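Local coordinates for Crov588 (Cafeteriavirus, PDB 6NYR), which is of unknown function but folds into a nearly closed ring of leucine-rich (FNIP-type) repeats, a form that may serve binding to other molecules, at residues A[74-80]-A[97-103]; A[186-192]-A[208-214]; A[280-286]-A[302-308]. All coordinates share one frame; numbering follows the deposited sequence.

How the contacts relate
The three contacts sample one ring-shaped leucine-rich-repeat solenoid and come in series along the chain, contact 1 closing before contact 2 opens and contact 2 before contact 3. Each joins one coil of the solenoid to the next. Contacts 1 and 2 pair parallel strands of the same run, 78-80 with 101-103 and 189-191 with 211-213; contact 3 joins the loops that follow strands 277-279 and 299-301. Their centres lie about 25 Å apart from contact 1 to contact 2, 26 Å from contact 2 to contact 3 and 47 Å from contact 1 to contact 3. None touches another; each is a local coil-to-coil join, consistent with a ring built by repeating such joins.

Contact 1 of 3, residues A[74-80]-A[97-103]; sequences ESLTEIY and KSLLKLK
Glu78 and Lys101 run side by side and point the same way, an instructive case of two long side chains laid along each other on one face of a parallel strand pair. With CG of Glu78 beside its backbone N (chi1 -45°) and the chain extended beyond it, the carboxylate lies along the methylenes of Lys101, Glu78 OE2 coming 3.7 Å from Lys101 CD. The charged ends are farther apart, with Glu78 OE2 4.3 Å from Lys101 NZ, beyond a salt bridge but near enough for a probable electrostatic attraction. Tyr80 closes this group: Tyr80 OH donates to Glu78 OE1 over 2.6 Å, meeting that oxygen from above the carboxylate plane, and also packs on CB and CD of Lys101. CB of Lys103 sits at the edge of the Tyr80 ring, their side chains crossing at about a right angle. The other face is apolar. Ile79 and Leu102 lie parallel, with Ile79 CG2 3.8 Å from Leu102 CD1, while Leu99 slants across Ile79 and presses its CD1 against the peptide between Thr77 and Glu78. The backbones between these faces are joined by Ile79 N to Lys101 O and by Lys103 N to Ile79 O. Thr77 O is gripped twice, by Leu100 N at 2.7 Å and by Lys101 N at 2.9 Å, which fixes the chain where the second strand begins. The pair is the inter-coil ladder of a leucine-rich repeat. Strand 56-58 continues it beyond Glu78 and Tyr80, which touch Val56, and strand 123-125 continues it beyond Lys101 and Lys103, which touch His123 and Thr125; helix 89-93 lies in the connection between strands 78-80 and 101-103.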
loop_
_atom_site.group_PDB
_atom_site.type_symbol
_atom_site.label_atom_id
_atom_site.label_comp_id
_atom_site.label_asym_id
_atom_site.label_seq_id
_atom_site.Cartn_x
_atom_site.Cartn_y
_atom_site.Cartn_z
ATOM N N GLU A 74 19.361 -13.091 30.064
ATOM C CA GLU A 74 18.993 -12.068 31.034
ATOM C C GLU A 74 19.209 -10.659 30.462
ATOM O O GLU A 74 19.250 -9.670 31.203
ATOM C CB GLU A 74 19.781 -12.251 32.332
ATOM C CG GLU A 74 19.241 -11.458 33.523
ATOM C CD GLU A 74 17.907 -11.991 34.035
ATOM O OE1 GLU A 74 17.848 -13.182 34.413
ATOM O OE2 GLU A 74 16.920 -11.227 34.065
ATOM N N SER A 75 19.371 -10.583 29.137
ATOM C CA SER A 75 19.346 -9.322 28.407
ATOM C C SER A 75 18.159 -9.222 27.462
ATOM O O SER A 75 17.969 -8.175 26.831
ATOM C CB SER A 75 20.643 -9.135 27.612
ATOM O OG SER A 75 21.777 -9.125 28.463
ATOM N N LEU A 76 17.352 -10.279 27.342
ATOM C CA LEU A 76 16.095 -10.171 26.608
ATOM C C LEU A 76 15.207 -9.106 27.241
ATOM O O LEU A 76 15.056 -9.052 28.467
ATOM C CB LEU A 76 15.340 -11.492 26.589
ATOM C CG LEU A 76 15.309 -12.332 25.312
ATOM C CD1 LEU A 76 14.053 -13.230 25.393
ATOM C CD2 LEU A 76 15.307 -11.529 24.048
ATOM N N THR A 77 14.613 -8.260 26.403
ATOM C CA THR A 77 13.609 -7.303 26.840
ATOM C C THR A 77 12.242 -7.531 26.220
ATOM O O THR A 77 11.251 -7.015 26.750
ATOM C CB THR A 77 14.053 -5.868 26.509
ATOM O OG1 THR A 77 14.280 -5.752 25.100
ATOM C CG2 THR A 77 15.321 -5.514 27.264
ATOM N N GLU A 78 12.155 -8.286 25.128
ATOM C CA GLU A 78 10.898 -8.493 24.427
ATOM C C GLU A 78 10.864 -9.904 23.868
ATOM O O GLU A 78 11.871 -10.397 23.354
ATOM C CB GLU A 78 10.728 -7.496 23.278
ATOM C CG GLU A 78 11.066 -6.077 23.631
ATOM C CD GLU A 78 10.700 -5.089 22.534
ATOM O OE1 GLU A 78 10.057 -5.505 21.552
ATOM O OE2 GLU A 78 11.072 -3.898 22.655
ATOM N N ILE A 79 9.711 -10.556 23.984
ATOM C CA ILE A 79 9.484 -11.820 23.296
ATOM C C ILE A 79 7.992 -11.966 23.038
ATOM O O ILE A 79 7.160 -11.712 23.916
ATOM C CB ILE A 79 10.025 -13.031 24.088
ATOM C CG1 ILE A 79 9.912 -14.289 23.215
ATOM C CG2 ILE A 79 9.250 -13.221 25.381
ATOM C CD1 ILE A 79 10.716 -15.457 23.703
ATOM N N TYR A 80 7.660 -12.388 21.820
ATOM C CA TYR A 80 6.280 -12.521 21.368
ATOM C C TYR A 80 6.083 -13.926 20.823
ATOM O O TYR A 80 6.761 -14.324 19.871
ATOM C CB TYR A 80 5.964 -11.471 20.302
ATOM C CG TYR A 80 6.394 -10.072 20.696
ATOM C CD1 TYR A 80 5.506 -9.202 21.310
ATOM C CD2 TYR A 80 7.688 -9.625 20.461
ATOM C CE1 TYR A 80 5.889 -7.928 21.675
ATOM C CE2 TYR A 80 8.083 -8.349 20.824
ATOM C CZ TYR A 80 7.179 -7.503 21.432
ATOM O OH TYR A 80 7.562 -6.233 21.797
ATOM N N LYS A 97 14.181 -11.325 34.410
ATOM C CA LYS A 97 13.739 -10.083 35.033
ATOM C C LYS A 97 14.041 -8.855 34.180
ATOM O O LYS A 97 13.631 -7.749 34.553
ATOM C CB LYS A 97 14.380 -9.922 36.412
ATOM C CG LYS A 97 13.923 -10.957 37.440
ATOM C CD LYS A 97 12.399 -11.017 37.590
ATOM C CE LYS A 97 11.773 -12.004 36.608
ATOM N NZ LYS A 97 10.512 -12.617 37.140
ATOM N N SER A 98 14.779 -9.010 33.081
ATOM C CA SER A 98 14.973 -7.903 32.154
ATOM C C SER A 98 13.764 -7.665 31.258
ATOM O O SER A 98 13.693 -6.616 30.608
ATOM C CB SER A 98 16.204 -8.156 31.274
ATOM O OG SER A 98 16.065 -9.354 30.528
ATOM N N LEU A 99 12.815 -8.598 31.214
ATOM C CA LEU A 99 11.762 -8.542 30.210
ATOM C C LEU A 99 10.865 -7.332 30.430
ATOM O O LEU A 99 10.408 -7.072 31.547
ATOM C CB LEU A 99 10.929 -9.819 30.228
ATOM C CG LEU A 99 10.238 -10.118 28.895
ATOM C CD1 LEU A 99 11.272 -10.525 27.842
ATOM C CD2 LEU A 99 9.173 -11.187 29.040
ATOM N N LEU A 100 10.606 -6.602 29.348
ATOM C CA LEU A 100 9.716 -5.451 29.364
ATOM C C LEU A 100 8.436 -5.662 28.572
ATOM O O LEU A 100 7.400 -5.100 28.933
ATOM C CB LEU A 100 10.439 -4.228 28.789
ATOM C CG LEU A 100 11.677 -3.761 29.549
ATOM C CD1 LEU A 100 12.429 -2.719 28.746
ATOM C CD2 LEU A 100 11.271 -3.203 30.902
ATOM N N LYS A 101 8.483 -6.462 27.510
ATOM C CA LYS A 101 7.365 -6.629 26.593
ATOM C C LYS A 101 7.166 -8.111 26.329
ATOM O O LYS A 101 8.125 -8.828 26.024
ATOM C CB LYS A 101 7.626 -5.869 25.295
ATOM C CG LYS A 101 7.943 -4.400 25.515
ATOM C CD LYS A 101 7.710 -3.593 24.254
ATOM C CE LYS A 101 8.008 -2.121 24.480
ATOM N NZ LYS A 101 7.725 -1.324 23.256
ATOM N N LEU A 102 5.924 -8.563 26.448
ATOM C CA LEU A 102 5.632 -9.986 26.379
ATOM C C LEU A 102 4.271 -10.211 25.752
ATOM O O LEU A 102 3.283 -9.599 26.168
ATOM C CB LEU A 102 5.663 -10.607 27.781
ATOM C CG LEU A 102 5.103 -12.017 27.967
ATOM C CD1 LEU A 102 5.956 -13.057 27.274
ATOM C CD2 LEU A 102 4.969 -12.315 29.467
ATOM N N LYS A 103 4.228 -11.090 24.757
ATOM C CA LYS A 103 2.983 -11.692 24.304
ATOM C C LYS A 103 3.040 -13.185 24.612
ATOM O O LYS A 103 3.951 -13.884 24.153
ATOM C CB LYS A 103 2.726 -11.482 22.813
ATOM C CG LYS A 103 1.402 -12.116 22.386
ATOM C CD LYS A 103 1.202 -12.113 20.881
ATOM C CE LYS A 103 -0.019 -12.946 20.493
ATOM N NZ LYS A 103 0.119 -14.385 20.876
#

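Contact 2 of 3, residues A[186-192]-A[208-214]; sequences SLTYLEF and SLTHLTF
Strands 189-191 and 211-213 run parallel, their axes 4.9 Å apart and 1° from perfect alignment, with Tyr189 level with His211, Leu190 with Leu212 and Glu191 with Thr213. Leu190 N bonds to His211 O, Thr213 N to Leu190 O and Phe192 N to Thr213 O. Before the strands, Thr188 O accepts two amides: His211 N at 3.0 Å, nearly in line with the carbonyl, and Thr210 N at 2.9 Å, on a lone pair in the carbonyl plane.

In the conformer described here, one of two modelled for Tyr189, its ring forms an offset stack with that of His211, centroids 4.2 Å apart and planes inclined by 7°. In both residues CG lies beside the backbone N (Tyr189 chi1 -75°), which points the rings the same way and lets them overlap. The phenol CZ lies above the centre of the imidazole, and CB of His211 makes a CH-pi contact over the phenol face. Thr210 OG1 lies in the imidazole plane, 2.9 Å from His211 ND1, a hydrogen bond that should restrain ring rotation. On the opposite face Leu190 and Leu212 lie alongside each other, Leu190 CD2 4.0 Å from Leu212 CD1. Phe192 and Phe214 meet rim to rim, stacked on Phe196 and Phe218 respectively.

His167 stacks on Tyr189 as well, extending the aromatic row. The chemistry is therefore two-sided: an aromatic and polar face, on which one water donates to Leu190 O and bridges to Thr213 OG1, backs onto a buried, mainly apolar layer of leucine and phenylalanine joined by Ile178 and Ile200.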
loop_
_atom_site.group_PDB
_atom_site.type_symbol
_atom_site.label_atom_id
_atom_site.label_comp_id
_atom_site.label_asym_id
_atom_site.label_seq_id
_atom_site.Cartn_x
_atom_site.Cartn_y
_atom_site.Cartn_z
ATOM N N SER A 186 -4.655 6.900 35.130
ATOM C CA SER A 186 -3.641 7.174 34.123
ATOM C C SER A 186 -4.044 6.756 32.716
ATOM O O SER A 186 -3.315 7.066 31.766
ATOM C CB SER A 186 -2.339 6.459 34.512
ATOM O OG SER A 186 -2.592 5.093 34.826
ATOM N N LEU A 187 -5.178 6.083 32.556
ATOM C CA LEU A 187 -5.528 5.484 31.275
ATOM C C LEU A 187 -5.850 6.560 30.244
ATOM O O LEU A 187 -6.550 7.534 30.532
ATOM C CB LEU A 187 -6.716 4.544 31.460
ATOM C CG LEU A 187 -6.960 3.475 30.400
ATOM C CD1 LEU A 187 -5.832 2.458 30.388
ATOM C CD2 LEU A 187 -8.300 2.786 30.649
ATOM N N THR A 188 -5.324 6.374 29.034
ATOM C CA THR A 188 -5.522 7.312 27.940
ATOM C C THR A 188 -6.161 6.685 26.708
ATOM O O THR A 188 -6.924 7.363 26.015
ATOM C CB THR A 188 -4.181 7.930 27.511
ATOM O OG1 THR A 188 -3.325 6.904 26.990
ATOM C CG2 THR A 188 -3.493 8.604 28.685
ATOM N N TYR A 189 -5.854 5.423 26.410
ATOM C CA TYR A 189 -6.433 4.696 25.284
ATOM C C TYR A 189 -7.242 3.525 25.832
ATOM O O TYR A 189 -6.701 2.683 26.558
ATOM C CB TYR A 189 -5.340 4.183 24.337
ATOM C CG TYR A 189 -4.693 5.230 23.459
ATOM C CD1 TYR A 189 -4.086 6.351 24.009
ATOM C CD2 TYR A 189 -4.665 5.082 22.078
ATOM C CE1 TYR A 189 -3.488 7.307 23.208
ATOM C CE2 TYR A 189 -4.067 6.031 21.268
ATOM C CZ TYR A 189 -3.479 7.138 21.837
ATOM O OH TYR A 189 -2.886 8.082 21.032
ATOM N N LEU A 190 -8.525 3.465 25.482
ATOM C CA LEU A 190 -9.390 2.352 25.867
ATOM C C LEU A 190 -10.079 1.828 24.619
ATOM O O LEU A 190 -10.730 2.595 23.899
ATOM C CB LEU A 190 -10.421 2.776 26.915
ATOM C CG LEU A 190 -11.423 1.711 27.373
ATOM C CD1 LEU A 190 -10.722 0.459 27.876
ATOM C CD2 LEU A 190 -12.356 2.268 28.454
ATOM N N GLU A 191 -9.922 0.534 24.352
ATOM C CA GLU A 191 -10.581 -0.110 23.223
ATOM C C GLU A 191 -11.343 -1.338 23.698
ATOM O O GLU A 191 -10.746 -2.269 24.250
ATOM C CB GLU A 191 -9.581 -0.513 22.135
ATOM C CG GLU A 191 -10.271 -1.150 20.937
ATOM C CD GLU A 191 -9.350 -1.385 19.763
ATOM O OE1 GLU A 191 -8.210 -0.877 19.783
ATOM O OE2 GLU A 191 -9.773 -2.083 18.817
ATOM N N PHE A 192 -12.652 -1.340 23.476
ATOM C CA PHE A 192 -13.479 -2.516 23.697
ATOM C C PHE A 192 -13.569 -3.350 22.424
ATOM O O PHE A 192 -13.426 -2.845 21.307
ATOM C CB PHE A 192 -14.884 -2.122 24.152
ATOM C CG PHE A 192 -14.932 -1.562 25.540
ATOM C CD1 PHE A 192 -14.785 -2.393 26.637
ATOM C CD2 PHE A 192 -15.121 -0.207 25.749
ATOM C CE1 PHE A 192 -14.825 -1.882 27.918
ATOM C CE2 PHE A 192 -15.163 0.310 27.026
ATOM C CZ PHE A 192 -15.015 -0.528 28.111
ATOM N N SER A 208 -8.481 11.124 32.457
ATOM C CA SER A 208 -7.336 11.237 31.571
ATOM C C SER A 208 -7.545 10.591 30.212
ATOM O O SER A 208 -6.640 10.651 29.371
ATOM C CB SER A 208 -6.107 10.609 32.242
ATOM O OG SER A 208 -6.408 9.294 32.687
ATOM N N LEU A 209 -8.707 9.999 29.961
ATOM C CA LEU A 209 -8.916 9.247 28.732
ATOM C C LEU A 209 -9.011 10.193 27.541
ATOM O O LEU A 209 -9.735 11.192 27.580
ATOM C CB LEU A 209 -10.192 8.412 28.850
ATOM C CG LEU A 209 -10.393 7.264 27.861
ATOM C CD1 LEU A 209 -9.348 6.185 28.110
ATOM C CD2 LEU A 209 -11.792 6.683 27.967
ATOM N N THR A 210 -8.257 9.887 26.484
ATOM C CA THR A 210 -8.272 10.677 25.259
ATOM C C THR A 210 -8.875 9.942 24.071
ATOM O O THR A 210 -9.456 10.587 23.198
ATOM C CB THR A 210 -6.850 11.127 24.888
ATOM O OG1 THR A 210 -6.003 9.984 24.706
ATOM C CG2 THR A 210 -6.273 12.022 25.980
ATOM N N HIS A 211 -8.752 8.616 24.016
ATOM C CA HIS A 211 -9.200 7.828 22.872
ATOM C C HIS A 211 -10.115 6.721 23.377
ATOM O O HIS A 211 -9.696 5.895 24.197
ATOM C CB HIS A 211 -8.019 7.211 22.113
ATOM C CG HIS A 211 -7.206 8.196 21.334
ATOM N ND1 HIS A 211 -6.507 9.224 21.928
ATOM C CD2 HIS A 211 -6.961 8.291 20.006
ATOM C CE1 HIS A 211 -5.875 9.918 20.998
ATOM N NE2 HIS A 211 -6.135 9.374 19.823
ATOM N N LEU A 212 -11.350 6.687 22.878
ATOM C CA LEU A 212 -12.326 5.677 23.270
ATOM C C LEU A 212 -12.893 5.042 22.011
ATOM O O LEU A 212 -13.471 5.736 21.167
ATOM C CB LEU A 212 -13.447 6.282 24.119
ATOM C CG LEU A 212 -14.569 5.330 24.534
ATOM C CD1 LEU A 212 -14.023 4.156 25.332
ATOM C CD2 LEU A 212 -15.644 6.066 25.331
ATOM N N THR A 213 -12.737 3.726 21.895
ATOM C CA THR A 213 -13.209 2.965 20.749
ATOM C C THR A 213 -14.130 1.855 21.231
ATOM O O THR A 213 -13.746 1.064 22.100
ATOM C CB THR A 213 -12.037 2.349 19.968
ATOM O OG1 THR A 213 -11.163 3.387 19.513
ATOM C CG2 THR A 213 -12.539 1.548 18.774
ATOM N N PHE A 214 -15.342 1.805 20.678
ATOM C CA PHE A 214 -16.264 0.707 20.932
ATOM C C PHE A 214 -16.218 -0.292 19.783
ATOM O O PHE A 214 -15.706 -0.013 18.693
ATOM C CB PHE A 214 -17.708 1.202 21.131
ATOM C CG PHE A 214 -17.901 2.008 22.372
ATOM C CD1 PHE A 214 -17.906 1.398 23.615
ATOM C CD2 PHE A 214 -18.083 3.377 22.299
ATOM C CE1 PHE A 214 -18.073 2.139 24.767
ATOM C CE2 PHE A 214 -18.258 4.129 23.447
ATOM C CZ PHE A 214 -18.252 3.509 24.683
HETATM O O HOH W 1 -9.364 3.822 21.508
#

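Contact 3 of 3, residues A[280-286]-A[302-308]; sequences FGNNFNQ and FGNNFNQ
Phe280 to Gln286 and Phe302 to Gln308 are equivalent loops of successive coils in an FNIP-type leucine-rich-repeat solenoid, the same sequence, FGNNFNQ, laid on itself. Phe280 and Phe302 point the same way with planes 5° apart, but slid so that the rings barely overlap; CD2 of the first lies 3.7 Å from CD1 of the second. Phe284 and Phe306 meet rim to rim, again nearly parallel. Within each coil the two phenylalanines are stacked in the offset (parallel-displaced) manner, Phe280 CE1 standing over the centre of the Phe284 ring and Phe302 CE1 over that of Phe306, so four rings form a compact block. CG of Phe306 is anti to the backbone N (chi1 178°), which sets its ring between Phe302 on one face and the backbone N of Gln308 on the other.

Gly303 begins a type I turn that ends at Phe306, and its CA approaches Gly281 O to 3.2 Å in a CA-H...O contact, leaving no room for a side chain at Gly303. Asn305 N bonds to Asn282 O at 2.9 Å. The side-chain amides of Asn283 and Asn305 lie alongside each other, planes 13° apart, without a hydrogen bond; Asn305 OD1 is hydrogen-bonded to a glycerol, probably from the crystallisation liquor.

An asparagine ladder adds a further polar link. Asn263 OD1 receives Asn285 N, and Asn307 OD1 binds Asn329 N. Between them, Asn285 OD1 is approached from opposite faces of its amide plane, by Asn307 N at 2.7 Å and by Gln308 NE2 at 3.3 Å.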
loop_
_atom_site.group_PDB
_atom_site.type_symbol
_atom_site.label_atom_id
_atom_site.label_comp_id
_atom_site.label_asym_id
_atom_site.label_seq_id
_atom_site.Cartn_x
_atom_site.Cartn_y
_atom_site.Cartn_z
ATOM N N PHE A 280 -19.556 9.527 9.345
ATOM C CA PHE A 280 -20.789 8.787 9.569
ATOM C C PHE A 280 -20.631 7.363 9.046
ATOM O O PHE A 280 -19.802 7.080 8.177
ATOM C CB PHE A 280 -21.986 9.462 8.886
ATOM C CG PHE A 280 -22.462 10.701 9.585
ATOM C CD1 PHE A 280 -23.184 10.615 10.764
ATOM C CD2 PHE A 280 -22.199 11.952 9.057
ATOM C CE1 PHE A 280 -23.625 11.753 11.409
ATOM C CE2 PHE A 280 -22.642 13.100 9.696
ATOM C CZ PHE A 280 -23.356 12.998 10.874
ATOM N N GLY A 281 -21.455 6.464 9.589
ATOM C CA GLY A 281 -21.472 5.086 9.158
ATOM C C GLY A 281 -22.440 4.869 8.012
ATOM O O GLY A 281 -23.076 5.793 7.507
ATOM N N ASN A 282 -22.554 3.603 7.610
ATOM C CA ASN A 282 -23.297 3.270 6.400
ATOM C C ASN A 282 -24.740 3.760 6.462
ATOM O O ASN A 282 -25.261 4.288 5.473
ATOM C CB ASN A 282 -23.262 1.757 6.169
ATOM C CG ASN A 282 -23.534 1.384 4.726
ATOM O OD1 ASN A 282 -24.628 1.610 4.212
ATOM N ND2 ASN A 282 -22.541 0.794 4.071
ATOM N N ASN A 283 -25.398 3.611 7.615
ATOM C CA ASN A 283 -26.844 3.762 7.665
ATOM C C ASN A 283 -27.330 5.160 8.013
ATOM O O ASN A 283 -28.538 5.407 7.918
ATOM C CB ASN A 283 -27.470 2.810 8.694
ATOM C CG ASN A 283 -27.407 1.370 8.275
ATOM O OD1 ASN A 283 -27.003 1.052 7.156
ATOM N ND2 ASN A 283 -27.816 0.480 9.168
ATOM N N PHE A 284 -26.458 6.067 8.441
ATOM C CA PHE A 284 -26.943 7.378 8.849
ATOM C C PHE A 284 -27.631 8.071 7.679
ATOM O O PHE A 284 -27.037 8.242 6.609
ATOM C CB PHE A 284 -25.810 8.248 9.375
ATOM C CG PHE A 284 -26.257 9.629 9.758
ATOM C CD1 PHE A 284 -26.860 9.861 10.985
ATOM C CD2 PHE A 284 -26.080 10.695 8.892
ATOM C CE1 PHE A 284 -27.278 11.128 11.338
ATOM C CE2 PHE A 284 -26.497 11.966 9.242
ATOM C CZ PHE A 284 -27.097 12.180 10.466
ATOM N N ASN A 285 -28.875 8.488 7.893
ATOM C CA ASN A 285 -29.667 9.098 6.832
ATOM C C ASN A 285 -30.706 10.034 7.450
ATOM O O ASN A 285 -31.895 9.988 7.132
ATOM C CB ASN A 285 -30.311 8.018 5.959
ATOM C CG ASN A 285 -30.824 8.570 4.645
ATOM O OD1 ASN A 285 -30.484 9.692 4.260
ATOM N ND2 ASN A 285 -31.629 7.783 3.940
ATOM N N GLN A 286 -30.256 10.898 8.352
ATOM C CA GLN A 286 -31.104 11.880 9.010
ATOM C C GLN A 286 -30.771 13.280 8.512
ATOM O O GLN A 286 -29.624 13.583 8.169
ATOM C CB GLN A 286 -30.929 11.819 10.531
ATOM C CG GLN A 286 -31.334 10.496 11.174
ATOM C CD GLN A 286 -32.796 10.159 10.941
ATOM O OE1 GLN A 286 -33.666 11.019 11.058
ATOM N NE2 GLN A 286 -33.071 8.903 10.618
ATOM N N PHE A 302 -19.753 11.395 4.851
ATOM C CA PHE A 302 -21.044 10.743 4.984
ATOM C C PHE A 302 -20.922 9.263 4.619
ATOM O O PHE A 302 -20.041 8.847 3.863
ATOM C CB PHE A 302 -22.103 11.403 4.091
ATOM C CG PHE A 302 -22.559 12.742 4.579
ATOM C CD1 PHE A 302 -23.393 12.846 5.679
ATOM C CD2 PHE A 302 -22.161 13.901 3.932
ATOM C CE1 PHE A 302 -23.814 14.084 6.132
ATOM C CE2 PHE A 302 -22.579 15.141 4.383
ATOM C CZ PHE A 302 -23.408 15.227 5.483
ATOM N N GLY A 303 -21.855 8.465 5.154
ATOM C CA GLY A 303 -21.941 7.057 4.830
ATOM C C GLY A 303 -22.766 6.802 3.577
ATOM O O GLY A 303 -23.383 7.699 3.009
ATOM N N ASN A 304 -22.810 5.528 3.178
ATOM C CA ASN A 304 -23.337 5.186 1.861
ATOM C C ASN A 304 -24.827 5.484 1.741
ATOM O O ASN A 304 -25.306 5.746 0.634
ATOM C CB ASN A 304 -23.049 3.716 1.548
ATOM C CG ASN A 304 -21.595 3.478 1.174
ATOM O OD1 ASN A 304 -20.978 4.302 0.491
ATOM N ND2 ASN A 304 -21.044 2.351 1.610
ATOM N N ASN A 305 -25.577 5.453 2.844
ATOM C CA ASN A 305 -27.018 5.657 2.767
ATOM C C ASN A 305 -27.454 7.111 2.917
ATOM O O ASN A 305 -28.612 7.426 2.614
ATOM C CB ASN A 305 -27.747 4.837 3.839
ATOM C CG ASN A 305 -27.696 3.355 3.578
ATOM O OD1 ASN A 305 -27.087 2.903 2.608
ATOM N ND2 ASN A 305 -28.335 2.580 4.451
ATOM N N PHE A 306 -26.579 8.007 3.367
ATOM C CA PHE A 306 -27.006 9.382 3.594
ATOM C C PHE A 306 -27.510 10.009 2.300
ATOM O O PHE A 306 -26.814 10.000 1.281
ATOM C CB PHE A 306 -25.867 10.229 4.156
ATOM C CG PHE A 306 -26.245 11.665 4.366
ATOM C CD1 PHE A 306 -26.912 12.055 5.516
ATOM C CD2 PHE A 306 -25.950 12.623 3.408
ATOM C CE1 PHE A 306 -27.271 13.371 5.712
ATOM C CE2 PHE A 306 -26.308 13.943 3.600
ATOM C CZ PHE A 306 -26.968 14.318 4.754
ATOM N N ASN A 307 -28.717 10.573 2.346
ATOM C CA ASN A 307 -29.302 11.182 1.158
ATOM C C ASN A 307 -30.349 12.218 1.545
ATOM O O ASN A 307 -31.439 12.256 0.969
ATOM C CB ASN A 307 -29.921 10.110 0.256
ATOM C CG ASN A 307 -30.270 10.639 -1.128
ATOM O OD1 ASN A 307 -29.797 11.698 -1.537
ATOM N ND2 ASN A 307 -31.098 9.895 -1.856
ATOM N N GLN A 308 -30.025 13.065 2.516
ATOM C CA GLN A 308 -30.903 14.146 2.944
ATOM C C GLN A 308 -30.368 15.472 2.420
ATOM O O GLN A 308 -29.151 15.681 2.349
ATOM C CB GLN A 308 -31.035 14.179 4.466
ATOM C CG GLN A 308 -31.624 12.898 5.035
ATOM C CD GLN A 308 -33.038 12.634 4.538
ATOM O OE1 GLN A 308 -33.917 13.494 4.635
ATOM N NE2 GLN A 308 -33.258 11.446 3.989
#